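Local coordinates for chitin oligosaccharide binding protein NagB2 (Paenibacillus sp. FPU-7, PDB 7EHU) that binds chitin oligosaccharides such as N,N'-diacetylchitobiose, probably outside the cell as the solute-binding component of a sugar uptake system, at residues A64-D69 with K329-A334; A48-V53 with K333-N338; E347-D352 with K359-P364; L203-F208 with L309-W314. All blocks are in the same frame, centred on the assembly; numbering follows the deposited sequence.

Contact 1 (A64-D69 with K329-A334)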
loop_
_atom_site.group_PDB
_atom_site.type_symbol
_atom_site.label_atom_id
_atom_site.label_comp_id
_atom_site.label_asym_id
_atom_site.label_seq_id
_atom_site.Cartn_x
_atom_site.Cartn_y
_atom_site.Cartn_z
ATOM N N ALA A 64 1.939 -28.146 16.685
ATOM C CA ALA A 64 1.353 -27.067 15.908
ATOM C C ALA A 64 1.756 -27.180 14.442
ATOM O O ALA A 64 2.945 -27.301 14.122
ATOM C CB ALA A 64 1.817 -25.724 16.472
ATOM N N THR A 65 0.758 -27.148 13.557
ATOM C CA THR A 65 0.953 -27.163 12.109
ATOM C C THR A 65 0.273 -25.929 11.536
ATOM O O THR A 65 -0.884 -25.650 11.865
ATOM C CB THR A 65 0.326 -28.423 11.495
ATOM O OG1 THR A 65 1.083 -29.570 11.894
ATOM C CG2 THR A 65 0.313 -28.366 9.962
ATOM N N PHE A 66 0.996 -25.182 10.712
ATOM C CA PHE A 66 0.448 -24.012 10.045
ATOM C C PHE A 66 0.098 -24.388 8.611
ATOM O O PHE A 66 0.910 -24.995 7.899
ATOM C CB PHE A 66 1.436 -22.842 10.054
ATOM C CG PHE A 66 1.722 -22.291 11.435
ATOM C CD1 PHE A 66 2.638 -22.910 12.253
ATOM C CD2 PHE A 66 1.064 -21.176 11.922
ATOM C CE1 PHE A 66 2.912 -22.428 13.524
ATOM C CE2 PHE A 66 1.332 -20.679 13.197
ATOM C CZ PHE A 66 2.256 -21.319 14.003
ATOM N N LYS A 67 -1.114 -24.063 8.199
ATOM C CA LYS A 67 -1.553 -24.300 6.835
ATOM C C LYS A 67 -1.550 -22.909 6.128
ATOM O O LYS A 67 -2.365 -22.041 6.421
ATOM C CB LYS A 67 -2.737 -25.256 6.694
ATOM C CG LYS A 67 -2.826 -25.428 5.192
ATOM C CD LYS A 67 -3.718 -24.348 4.694
ATOM C CE LYS A 67 -4.049 -24.406 3.259
ATOM N NZ LYS A 67 -4.877 -23.438 2.536
ATOM N N LEU A 68 -0.557 -22.679 5.260
ATOM C CA LEU A 68 -0.442 -21.401 4.566
ATOM C C LEU A 68 -1.496 -21.330 3.470
ATOM O O LEU A 68 -1.689 -22.287 2.717
ATOM C CB LEU A 68 0.959 -21.191 3.991
ATOM C CG LEU A 68 1.927 -20.441 4.925
ATOM C CD1 LEU A 68 2.066 -21.127 6.258
ATOM C CD2 LEU A 68 3.294 -20.216 4.247
ATOM N N ASP A 69 -2.221 -20.225 3.419
ATOM C CA ASP A 69 -3.265 -20.011 2.421
ATOM C C ASP A 69 -2.926 -18.698 1.724
ATOM O O ASP A 69 -3.253 -17.617 2.229
ATOM C CB ASP A 69 -4.636 -19.953 3.069
ATOM C CG ASP A 69 -5.738 -19.942 2.052
ATOM O OD1 ASP A 69 -5.685 -20.787 1.139
ATOM O OD2 ASP A 69 -6.612 -19.052 2.113
ATOM N N LYS A 329 -3.429 -20.204 20.835
ATOM C CA LYS A 329 -2.821 -18.940 21.249
ATOM C C LYS A 329 -1.338 -19.109 21.536
ATOM O O LYS A 329 -0.548 -18.222 21.206
ATOM C CB LYS A 329 -3.591 -18.331 22.425
ATOM C CG LYS A 329 -3.249 -16.817 23.040
ATOM C CD LYS A 329 -4.336 -16.946 24.113
ATOM C CE LYS A 329 -5.616 -16.868 23.302
ATOM N NZ LYS A 329 -6.907 -16.730 23.990
ATOM N N LYS A 330 -0.920 -20.257 22.081
ATOM C CA LYS A 330 0.509 -20.513 22.250
ATOM C C LYS A 330 1.239 -20.516 20.911
ATOM O O LYS A 330 2.345 -19.974 20.799
ATOM C CB LYS A 330 0.707 -21.847 22.955
ATOM C CG LYS A 330 2.143 -22.179 23.329
ATOM C CD LYS A 330 2.226 -23.449 24.185
ATOM C CE LYS A 330 1.029 -23.556 25.142
ATOM N NZ LYS A 330 0.976 -22.654 26.335
ATOM N N ALA A 331 0.656 -21.164 19.902
ATOM C CA ALA A 331 1.254 -21.180 18.575
ATOM C C ALA A 331 1.305 -19.785 17.974
ATOM O O ALA A 331 2.303 -19.414 17.348
ATOM C CB ALA A 331 0.468 -22.135 17.682
ATOM N N VAL A 332 0.237 -19.002 18.156
ATOM C CA VAL A 332 0.199 -17.651 17.620
ATOM C C VAL A 332 1.257 -16.788 18.286
ATOM O O VAL A 332 1.947 -16.012 17.617
ATOM C CB VAL A 332 -1.218 -17.057 17.779
ATOM C CG1 VAL A 332 -1.189 -15.535 17.675
ATOM C CG2 VAL A 332 -2.177 -17.639 16.760
ATOM N N LYS A 333 1.393 -16.897 19.605
ATOM C CA LYS A 333 2.406 -16.105 20.292
ATOM C C LYS A 333 3.799 -16.458 19.788
ATOM O O LYS A 333 4.644 -15.575 19.618
ATOM C CB LYS A 333 2.319 -16.334 21.798
ATOM C CG LYS A 333 1.103 -15.713 22.461
ATOM C CD LYS A 333 1.292 -15.579 23.979
ATOM C CE LYS A 333 0.091 -16.050 24.783
ATOM N NZ LYS A 333 0.472 -16.280 26.208
ATOM N N ALA A 334 4.061 -17.744 19.561
ATOM C CA ALA A 334 5.362 -18.162 19.046
ATOM C C ALA A 334 5.604 -17.612 17.647
ATOM O O ALA A 334 6.725 -17.204 17.317
ATOM C CB ALA A 334 5.484 -19.691 19.068
#
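A64 and F66 of the strand meet A331 of helix 326-339, where the helix packs against the parallel strands 30-36 and 64-70 in an α/β lobe of the solute-binding protein fold. The methyl groups meet directly, A64 CB lying 4.0 Å from A331 CB. Two alanines suit the spot because their short side chains let the backbones approach, A64 CA and A331 CA being 6.5 Å apart. F66 reaches the same turn by its far end: its ring points its CZ edge at the helix, with A331 O in the ring plane 3.8 Å from CZ. With CG anti to the carbonyl carbon (chi1 -66°), the ring extends beside the backbone N, and its CZ also comes within 4.2 Å of A331 CB. Further out, L32 of the adjoining strand 30-36 touches both F66 and A331. V54 and T57 of helix 44-60, the crossover helix of a β-α-β unit joining those two strands, pack on F66, and E58 accepts a hydrogen bond from F66 N. At the far end of the strand the chemistry turns ionic: D69 OD2 pairs with R35 and K80, while D69 OD1 takes K67 NZ at 3.1 Å.

Contact 2 (A48-V53 with K333-N338)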
loop_
_atom_site.group_PDB
_atom_site.type_symbol
_atom_site.label_atom_id
_atom_site.label_comp_id
_atom_site.label_asym_id
_atom_site.label_seq_id
_atom_site.Cartn_x
_atom_site.Cartn_y
_atom_site.Cartn_z
ATOM N N ALA A 48 9.254 -17.074 1.039
ATOM C CA ALA A 48 10.263 -17.971 1.595
ATOM C C ALA A 48 10.637 -17.553 3.012
ATOM O O ALA A 48 10.858 -18.398 3.884
ATOM C CB ALA A 48 11.493 -17.992 0.684
ATOM N N LEU A 49 10.685 -16.248 3.271
ATOM C CA LEU A 49 10.991 -15.783 4.624
ATOM C C LEU A 49 9.878 -16.165 5.592
ATOM O O LEU A 49 10.141 -16.622 6.715
ATOM C CB LEU A 49 11.182 -14.271 4.597
ATOM C CG LEU A 49 11.661 -13.591 5.866
ATOM C CD1 LEU A 49 12.977 -14.184 6.336
ATOM C CD2 LEU A 49 11.807 -12.108 5.642
ATOM N N LEU A 50 8.625 -16.010 5.159
ATOM C CA LEU A 50 7.491 -16.429 5.972
ATOM C C LEU A 50 7.561 -17.923 6.274
ATOM O O LEU A 50 7.322 -18.346 7.410
ATOM C CB LEU A 50 6.190 -16.075 5.250
ATOM C CG LEU A 50 4.891 -16.448 5.970
ATOM C CD1 LEU A 50 4.722 -15.659 7.277
ATOM C CD2 LEU A 50 3.706 -16.203 5.038
ATOM N N GLU A 51 7.850 -18.737 5.253
ATOM C CA GLU A 51 7.959 -20.181 5.429
ATOM C C GLU A 51 9.074 -20.530 6.407
ATOM O O GLU A 51 8.922 -21.449 7.220
ATOM C CB GLU A 51 8.189 -20.866 4.077
ATOM C CG GLU A 51 6.946 -20.880 3.184
ATOM C CD GLU A 51 7.224 -21.307 1.748
ATOM O OE1 GLU A 51 8.408 -21.416 1.364
ATOM O OE2 GLU A 51 6.248 -21.503 0.998
ATOM N N LYS A 52 10.201 -19.811 6.339
ATOM C CA LYS A 52 11.291 -20.044 7.281
ATOM C C LYS A 52 10.837 -19.785 8.712
ATOM O O LYS A 52 11.112 -20.589 9.615
ATOM C CB LYS A 52 12.481 -19.150 6.925
ATOM C CG LYS A 52 13.685 -19.381 7.808
ATOM C CD LYS A 52 14.958 -18.758 7.267
ATOM C CE LYS A 52 15.089 -17.291 7.598
ATOM N NZ LYS A 52 16.515 -16.832 7.418
ATOM N N VAL A 53 10.102 -18.689 8.930
ATOM C CA VAL A 53 9.612 -18.362 10.265
ATOM C C VAL A 53 8.619 -19.421 10.736
ATOM O O VAL A 53 8.638 -19.835 11.904
ATOM C CB VAL A 53 8.978 -16.951 10.253
ATOM C CG1 VAL A 53 8.161 -16.705 11.490
ATOM C CG2 VAL A 53 10.038 -15.883 10.089
ATOM N N LYS A 333 1.393 -16.897 19.605
ATOM C CA LYS A 333 2.406 -16.105 20.292
ATOM C C LYS A 333 3.799 -16.458 19.788
ATOM O O LYS A 333 4.644 -15.575 19.618
ATOM C CB LYS A 333 2.319 -16.334 21.798
ATOM C CG LYS A 333 1.103 -15.713 22.461
ATOM C CD LYS A 333 1.292 -15.579 23.979
ATOM C CE LYS A 333 0.091 -16.050 24.783
ATOM N NZ LYS A 333 0.472 -16.280 26.208
ATOM N N ALA A 334 4.061 -17.744 19.561
ATOM C CA ALA A 334 5.362 -18.162 19.046
ATOM C C ALA A 334 5.604 -17.612 17.647
ATOM O O ALA A 334 6.725 -17.204 17.317
ATOM C CB ALA A 334 5.484 -19.691 19.068
ATOM N N PHE A 335 4.565 -17.591 16.815
ATOM C CA PHE A 335 4.704 -17.013 15.490
ATOM C C PHE A 335 5.057 -15.529 15.585
ATOM O O PHE A 335 5.963 -15.048 14.891
ATOM C CB PHE A 335 3.414 -17.183 14.682
ATOM C CG PHE A 335 3.439 -16.417 13.385
ATOM C CD1 PHE A 335 4.158 -16.896 12.297
ATOM C CD2 PHE A 335 2.815 -15.195 13.272
ATOM C CE1 PHE A 335 4.226 -16.189 11.123
ATOM C CE2 PHE A 335 2.882 -14.474 12.083
ATOM C CZ PHE A 335 3.602 -14.964 11.016
ATOM N N ILE A 336 4.353 -14.784 16.444
ATOM C CA ILE A 336 4.648 -13.359 16.606
ATOM C C ILE A 336 6.100 -13.177 17.045
ATOM O O ILE A 336 6.840 -12.344 16.504
ATOM C CB ILE A 336 3.649 -12.693 17.573
ATOM C CG1 ILE A 336 2.236 -12.687 16.977
ATOM C CG2 ILE A 336 4.088 -11.276 17.958
ATOM C CD1 ILE A 336 1.169 -12.385 17.977
ATOM N N LYS A 337 6.521 -13.979 18.025
ATOM C CA LYS A 337 7.883 -13.918 18.537
ATOM C C LYS A 337 8.908 -14.131 17.436
ATOM O O LYS A 337 9.973 -13.488 17.427
ATOM C CB LYS A 337 8.053 -14.980 19.625
ATOM C CG LYS A 337 9.469 -15.086 20.182
ATOM C CD LYS A 337 9.680 -16.299 21.092
ATOM C CE LYS A 337 9.546 -17.593 20.353
ATOM N NZ LYS A 337 10.868 -18.106 19.855
ATOM N N ASN A 338 8.620 -15.057 16.520
ATOM C CA ASN A 338 9.588 -15.438 15.509
ATOM C C ASN A 338 9.504 -14.611 14.246
ATOM O O ASN A 338 10.497 -14.529 13.520
ATOM C CB ASN A 338 9.444 -16.922 15.191
ATOM C CG ASN A 338 9.916 -17.801 16.340
ATOM O OD1 ASN A 338 10.788 -17.403 17.112
ATOM N ND2 ASN A 338 9.368 -19.003 16.447
#
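F335 of helix 326-339 meets L50 and V53 of helix 44-60, and F335 and V53 carry most of this helix-helix contact within the α/β lobe. From CB the ring departs with CG anti to the backbone N (chi1 171°), which swings it toward the other helix. CD1 is the first ring atom to arrive, 4.1 Å from V53 CG1. CE1 comes next and is shared, with V53 CG1 approaching obliquely and L50 CD1 lying 3.9 Å away. At the tip, CZ touches the same L50 methyl, which sits at the ring edge, in its plane; the leucine and phenylalanine side chains cross at about a right angle. Both also touch strand 309-320, L50 at Y318 and F335 at F320. The segment axes approach to 10.8 Å and run at 127° to one another. An alanine in place of F335 would probably open a gap facing L50 CD1 and V53 CG1 and deprive F339 of the ring it now meets nearly parallel. V53 packs directly on N338: its CG1 lies 3.7 Å from N338 C, and the branched CG2 is equally near N338 O. The amide of N338 is well engaged, OD1 accepting K337 NZ at 2.8 Å, with the donor tilted 27° from the carbonyl plane, and ND2 donating to T57 and E60 of helix 44-60. Dispersion between carbon surfaces thus joins the two segments, whereas polar bonds of N338, which probably fix its rotation, and the K337-E60 salt bridge tie the same helices beside the apolar patch.

Contact 3 (E347-D352 with K359-P364)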
loop_
_atom_site.group_PDB
_atom_site.type_symbol
_atom_site.label_atom_id
_atom_site.label_comp_id
_atom_site.label_asym_id
_atom_site.label_seq_id
_atom_site.Cartn_x
_atom_site.Cartn_y
_atom_site.Cartn_z
ATOM N N GLU A 347 16.693 -9.054 7.295
ATOM C CA GLU A 347 16.818 -9.887 6.101
ATOM C C GLU A 347 15.869 -9.387 5.013
ATOM O O GLU A 347 16.231 -9.339 3.829
ATOM C CB GLU A 347 16.532 -11.355 6.439
ATOM C CG GLU A 347 16.399 -12.264 5.224
ATOM C CD GLU A 347 16.445 -13.771 5.551
ATOM O OE1 GLU A 347 16.642 -14.143 6.728
ATOM O OE2 GLU A 347 16.311 -14.592 4.614
ATOM N N ALA A 348 14.653 -8.978 5.403
ATOM C CA ALA A 348 13.699 -8.439 4.438
ATOM C C ALA A 348 14.230 -7.169 3.775
ATOM O O ALA A 348 14.070 -6.977 2.561
ATOM C CB ALA A 348 12.346 -8.174 5.118
ATOM N N LEU A 349 14.833 -6.276 4.567
ATOM C CA LEU A 349 15.425 -5.064 4.018
ATOM C C LEU A 349 16.652 -5.377 3.163
ATOM O O LEU A 349 16.795 -4.841 2.059
ATOM C CB LEU A 349 15.796 -4.123 5.163
ATOM C CG LEU A 349 16.530 -2.848 4.743
ATOM C CD1 LEU A 349 15.711 -1.960 3.829
ATOM C CD2 LEU A 349 16.959 -2.061 5.966
ATOM N N GLY A 350 17.535 -6.258 3.650
ATOM C CA GLY A 350 18.783 -6.535 2.959
ATOM C C GLY A 350 18.603 -7.166 1.594
ATOM O O GLY A 350 19.385 -6.891 0.686
ATOM N N ARG A 351 17.585 -8.015 1.424
ATOM C CA ARG A 351 17.362 -8.728 0.167
ATOM C C ARG A 351 16.314 -8.082 -0.730
ATOM O O ARG A 351 16.522 -7.939 -1.938
ATOM C CB ARG A 351 16.947 -10.183 0.412
ATOM C CG ARG A 351 16.749 -10.977 -0.895
ATOM C CD ARG A 351 16.305 -12.424 -0.638
ATOM N NE ARG A 351 17.432 -13.305 -0.325
ATOM C CZ ARG A 351 17.591 -14.545 -0.787
ATOM N NH1 ARG A 351 16.699 -15.097 -1.603
ATOM N NH2 ARG A 351 18.658 -15.241 -0.421
ATOM N N ASP A 352 15.165 -7.741 -0.178
ATOM C CA ASP A 352 14.046 -7.267 -0.967
ATOM C C ASP A 352 13.788 -5.807 -0.784
ATOM O O ASP A 352 12.769 -5.305 -1.277
ATOM C CB ASP A 352 12.782 -8.018 -0.627
ATOM C CG ASP A 352 12.535 -9.114 -1.562
ATOM O OD1 ASP A 352 13.343 -9.304 -2.518
ATOM O OD2 ASP A 352 11.486 -9.720 -1.376
ATOM N N LYS A 359 11.958 -0.695 14.889
ATOM C CA LYS A 359 13.069 0.236 15.057
ATOM C C LYS A 359 14.408 -0.472 15.216
ATOM O O LYS A 359 14.495 -1.567 15.749
ATOM C CB LYS A 359 12.843 1.079 16.320
ATOM C CG LYS A 359 11.578 1.924 16.318
ATOM C CD LYS A 359 11.323 2.554 17.673
ATOM C CE LYS A 359 9.883 2.845 17.913
ATOM N NZ LYS A 359 9.600 3.214 19.305
ATOM N N GLY A 360 15.470 0.196 14.788
ATOM C CA GLY A 360 16.806 -0.274 15.087
ATOM C C GLY A 360 17.458 -1.207 14.092
ATOM O O GLY A 360 18.531 -1.744 14.394
ATOM N N VAL A 361 16.857 -1.428 12.925
ATOM C CA VAL A 361 17.526 -2.231 11.902
ATOM C C VAL A 361 18.725 -1.434 11.391
ATOM O O VAL A 361 18.541 -0.310 10.924
ATOM C CB VAL A 361 16.561 -2.574 10.758
ATOM C CG1 VAL A 361 17.302 -3.271 9.638
ATOM C CG2 VAL A 361 15.384 -3.392 11.264
ATOM N N PRO A 362 19.955 -1.947 11.444
ATOM C CA PRO A 362 21.093 -1.164 10.943
ATOM C C PRO A 362 21.012 -0.943 9.440
ATOM O O PRO A 362 20.403 -1.719 8.697
ATOM C CB PRO A 362 22.311 -2.024 11.315
ATOM C CG PRO A 362 21.836 -2.973 12.342
ATOM C CD PRO A 362 20.399 -3.229 12.019
ATOM N N THR A 363 21.640 0.133 8.981
ATOM C CA THR A 363 21.714 0.379 7.544
ATOM C C THR A 363 22.441 -0.799 6.892
ATOM O O THR A 363 23.492 -1.222 7.389
ATOM C CB THR A 363 22.450 1.697 7.281
ATOM O OG1 THR A 363 21.743 2.767 7.922
ATOM C CG2 THR A 363 22.533 2.007 5.793
ATOM N N PRO A 364 21.907 -1.379 5.818
ATOM C CA PRO A 364 22.616 -2.491 5.171
ATOM C C PRO A 364 24.013 -2.077 4.719
ATOM O O PRO A 364 24.244 -0.935 4.322
ATOM C CB PRO A 364 21.713 -2.838 3.978
ATOM C CG PRO A 364 20.353 -2.359 4.373
ATOM C CD PRO A 364 20.595 -1.119 5.194
#
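L349 near the end of helix 342-352 packs its branched tip against V361 and P364, where the chain has turned back in a loop beside the helix. The tight part centres on one methyl: L349 CD2 is 3.8 Å from P364 CG and equally close to P364 CD, and it lies 3.9 Å from V361 CG1. L349 CG adds a second touch on P364 CG, the leucine crossing the proline ring at about a right angle. That leucine extends with CG anti to its own N (chi1 176°), which carries the branch out from the helix to the loop. Proline suits its side of the contact, offering a rigid apolar ring on an extended stretch of chain. The tight patch ends at P364, part of which remains at the surface, and the rest is far looser. P362 brings its carbonyl O within 4.4 Å of L349 CD2 but leaves its ring at the solvent, and the CB of T363 points away from the helix. G350 has no side chain and lies exposed next to P364. Outside this pair, V361 also touches L342 and Q345, earlier on the same helix, as well as P356 of the connecting loop. Elsewhere on helix 342-352, E347 and A348 pack on L49 of helix 44-60, and D352 packs on T46 of that same neighbouring helix.

Contact 4 (L203-F208 with L309-W314)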
loop_
_atom_site.group_PDB
_atom_site.type_symbol
_atom_site.label_atom_id
_atom_site.label_comp_id
_atom_site.label_asym_id
_atom_site.label_seq_id
_atom_site.Cartn_x
_atom_site.Cartn_y
_atom_site.Cartn_z
ATOM N N LEU A 203 -2.510 6.948 -7.374
ATOM C CA LEU A 203 -2.272 8.231 -8.010
ATOM C C LEU A 203 -3.377 9.216 -7.691
ATOM O O LEU A 203 -3.105 10.383 -7.393
ATOM C CB LEU A 203 -2.139 8.014 -9.513
ATOM C CG LEU A 203 -1.816 9.253 -10.341
ATOM C CD1 LEU A 203 -0.537 9.938 -9.865
ATOM C CD2 LEU A 203 -1.703 8.884 -11.819
ATOM N N ALA A 204 -4.627 8.761 -7.744
ATOM C CA ALA A 204 -5.746 9.642 -7.440
ATOM C C ALA A 204 -5.636 10.199 -6.031
ATOM O O ALA A 204 -5.906 11.385 -5.807
ATOM C CB ALA A 204 -7.066 8.892 -7.611
ATOM N N ASN A 205 -5.253 9.356 -5.069
ATOM C CA ASN A 205 -5.180 9.784 -3.674
ATOM C C ASN A 205 -4.118 10.846 -3.472
ATOM O O ASN A 205 -4.395 11.885 -2.856
ATOM C CB ASN A 205 -5.338 8.537 -2.777
ATOM C CG ASN A 205 -5.175 8.727 -1.267
ATOM O OD1 ASN A 205 -4.668 7.848 -0.560
ATOM N ND2 ASN A 205 -5.387 9.955 -0.798
ATOM N N SER A 206 -2.944 10.681 -4.074
ATOM C CA SER A 206 -1.952 11.745 -3.960
ATOM C C SER A 206 -2.377 13.007 -4.697
ATOM O O SER A 206 -2.046 14.106 -4.247
ATOM C CB SER A 206 -0.557 11.267 -4.354
ATOM O OG SER A 206 0.024 10.511 -3.306
ATOM N N LEU A 207 -3.123 12.873 -5.801
ATOM C CA LEU A 207 -3.648 14.043 -6.497
ATOM C C LEU A 207 -4.611 14.830 -5.624
ATOM O O LEU A 207 -4.473 16.047 -5.489
ATOM C CB LEU A 207 -4.329 13.640 -7.796
ATOM C CG LEU A 207 -3.421 13.696 -9.017
ATOM C CD1 LEU A 207 -4.042 12.907 -10.172
ATOM C CD2 LEU A 207 -3.184 15.129 -9.431
ATOM N N PHE A 208 -5.614 14.163 -5.035
ATOM C CA PHE A 208 -6.621 14.928 -4.297
ATOM C C PHE A 208 -6.109 15.426 -2.951
ATOM O O PHE A 208 -6.619 16.429 -2.451
ATOM C CB PHE A 208 -8.026 14.296 -4.264
ATOM C CG PHE A 208 -8.180 12.999 -3.492
ATOM C CD1 PHE A 208 -8.115 12.955 -2.105
ATOM C CD2 PHE A 208 -8.537 11.831 -4.160
ATOM C CE1 PHE A 208 -8.344 11.755 -1.429
ATOM C CE2 PHE A 208 -8.752 10.653 -3.479
ATOM C CZ PHE A 208 -8.653 10.621 -2.129
ATOM N N LEU A 309 3.971 16.999 1.237
ATOM C CA LEU A 309 3.520 15.811 1.942
ATOM C C LEU A 309 3.841 14.559 1.133
ATOM O O LEU A 309 3.980 14.603 -0.084
ATOM C CB LEU A 309 2.010 15.887 2.180
ATOM C CG LEU A 309 1.529 17.104 2.961
ATOM C CD1 LEU A 309 0.020 17.049 3.136
ATOM C CD2 LEU A 309 2.194 17.182 4.317
ATOM N N ILE A 310 3.945 13.432 1.821
ATOM C CA ILE A 310 4.149 12.155 1.150
ATOM C C ILE A 310 3.158 11.140 1.698
ATOM O O ILE A 310 2.947 11.058 2.907
ATOM C CB ILE A 310 5.611 11.669 1.238
ATOM C CG1 ILE A 310 5.866 10.484 0.301
ATOM C CG2 ILE A 310 5.990 11.349 2.673
ATOM C CD1 ILE A 310 7.338 10.136 0.153
ATOM N N ASN A 311 2.528 10.389 0.817
ATOM C CA ASN A 311 1.646 9.320 1.270
ATOM C C ASN A 311 2.495 8.226 1.904
ATOM O O ASN A 311 3.432 7.729 1.268
ATOM C CB ASN A 311 0.892 8.784 0.055
ATOM C CG ASN A 311 -0.079 7.638 0.357
ATOM O OD1 ASN A 311 -0.275 6.781 -0.498
ATOM N ND2 ASN A 311 -0.726 7.640 1.515
ATOM N N GLY A 312 2.191 7.852 3.146
ATOM C CA GLY A 312 2.937 6.773 3.767
ATOM C C GLY A 312 2.438 6.493 5.162
ATOM O O GLY A 312 1.601 7.217 5.710
ATOM N N GLY A 313 2.985 5.431 5.733
ATOM C CA GLY A 313 2.595 4.992 7.064
ATOM C C GLY A 313 2.976 3.539 7.272
ATOM O O GLY A 313 3.772 2.981 6.526
ATOM N N TRP A 314 2.367 2.945 8.293
ATOM C CA TRP A 314 2.546 1.532 8.631
ATOM C C TRP A 314 1.142 0.941 8.674
ATOM O O TRP A 314 0.419 1.094 9.652
ATOM C CB TRP A 314 3.304 1.358 9.935
ATOM C CG TRP A 314 4.768 1.698 9.780
ATOM C CD1 TRP A 314 5.786 0.826 9.486
ATOM C CD2 TRP A 314 5.371 2.990 9.887
ATOM N NE1 TRP A 314 6.967 1.495 9.404
ATOM C CE2 TRP A 314 6.754 2.819 9.661
ATOM C CE3 TRP A 314 4.889 4.270 10.165
ATOM C CZ2 TRP A 314 7.660 3.880 9.689
ATOM C CZ3 TRP A 314 5.800 5.328 10.206
ATOM C CH2 TRP A 314 7.162 5.120 9.964
HETATM O O HOH W 1 -2.885 5.872 -1.120
HETATM O O HOH W 2 -1.192 8.189 -2.809
HETATM O O HOH W 3 2.097 11.605 -1.930
#
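N205 and N311 approach each other with their side-chain ends, N205 OD1 staying 4.5 Å from N311 ND2. On the helix side, the F208 ring has N205 CA over one face, 3.7 Å above the plane and offset toward the rim. Water 1 links the two amides, donating at 2.7 Å to N205 OD1 and at 2.8 Å to N311 OD1, although other acceptors nearby compete for its protons. The amides are held mainly by partners beyond the two segments: N205 OD1 also accepts from F388 N, and N311 ND2 donates to F385 O. S206 meets the strand through its hydroxyl: with OG beside the backbone N (chi1 -78°), the oxygen is directed at the strand and lies 3.9 Å from N311 CB. This joins helix 197-212 to strand 309-320, a long strand that pairs with 93-97 as well as with 138-154 and 383-385, consistent with a strand passing between the two lobes of a solute-binding protein. The N311 side chain lies about 6 Å from a bound N-acetylglucosamine (NAG), so the waters gather close to the sugar pocket. Asparagine is apt here because its amide can accept and donate at once while its backbone stays in the sheet, N311 bonding to E149. Two further waters extend the bridge from S206 OG, each 2.7 Å from it. Water 2 donates to N311 OD1, giving that oxygen a second water, and water 3 accepts from N311 N at 3.0 Å.

Overall arrangement
Contacts 1, 2 and 4 are buried, whereas contact 3 lies at the surface. Contacts 1 and 2 use the same helix 326-339, share K333 and A334 and lie 9 Å apart between centres, so that one helix meets a strand and another helix; L68 on the strand side packs on E51 and L50. Contact 2 touches contact 3 through the salt bridge of K52 with E347. Contact 4 touches none of the others and comes nearest to contact 3, about 8 Å between nearest atoms, though its strand belongs to the sheet contact 1 reaches. Apolar packing dominates the first three; contact 4, nearer the sugar, works largely through water.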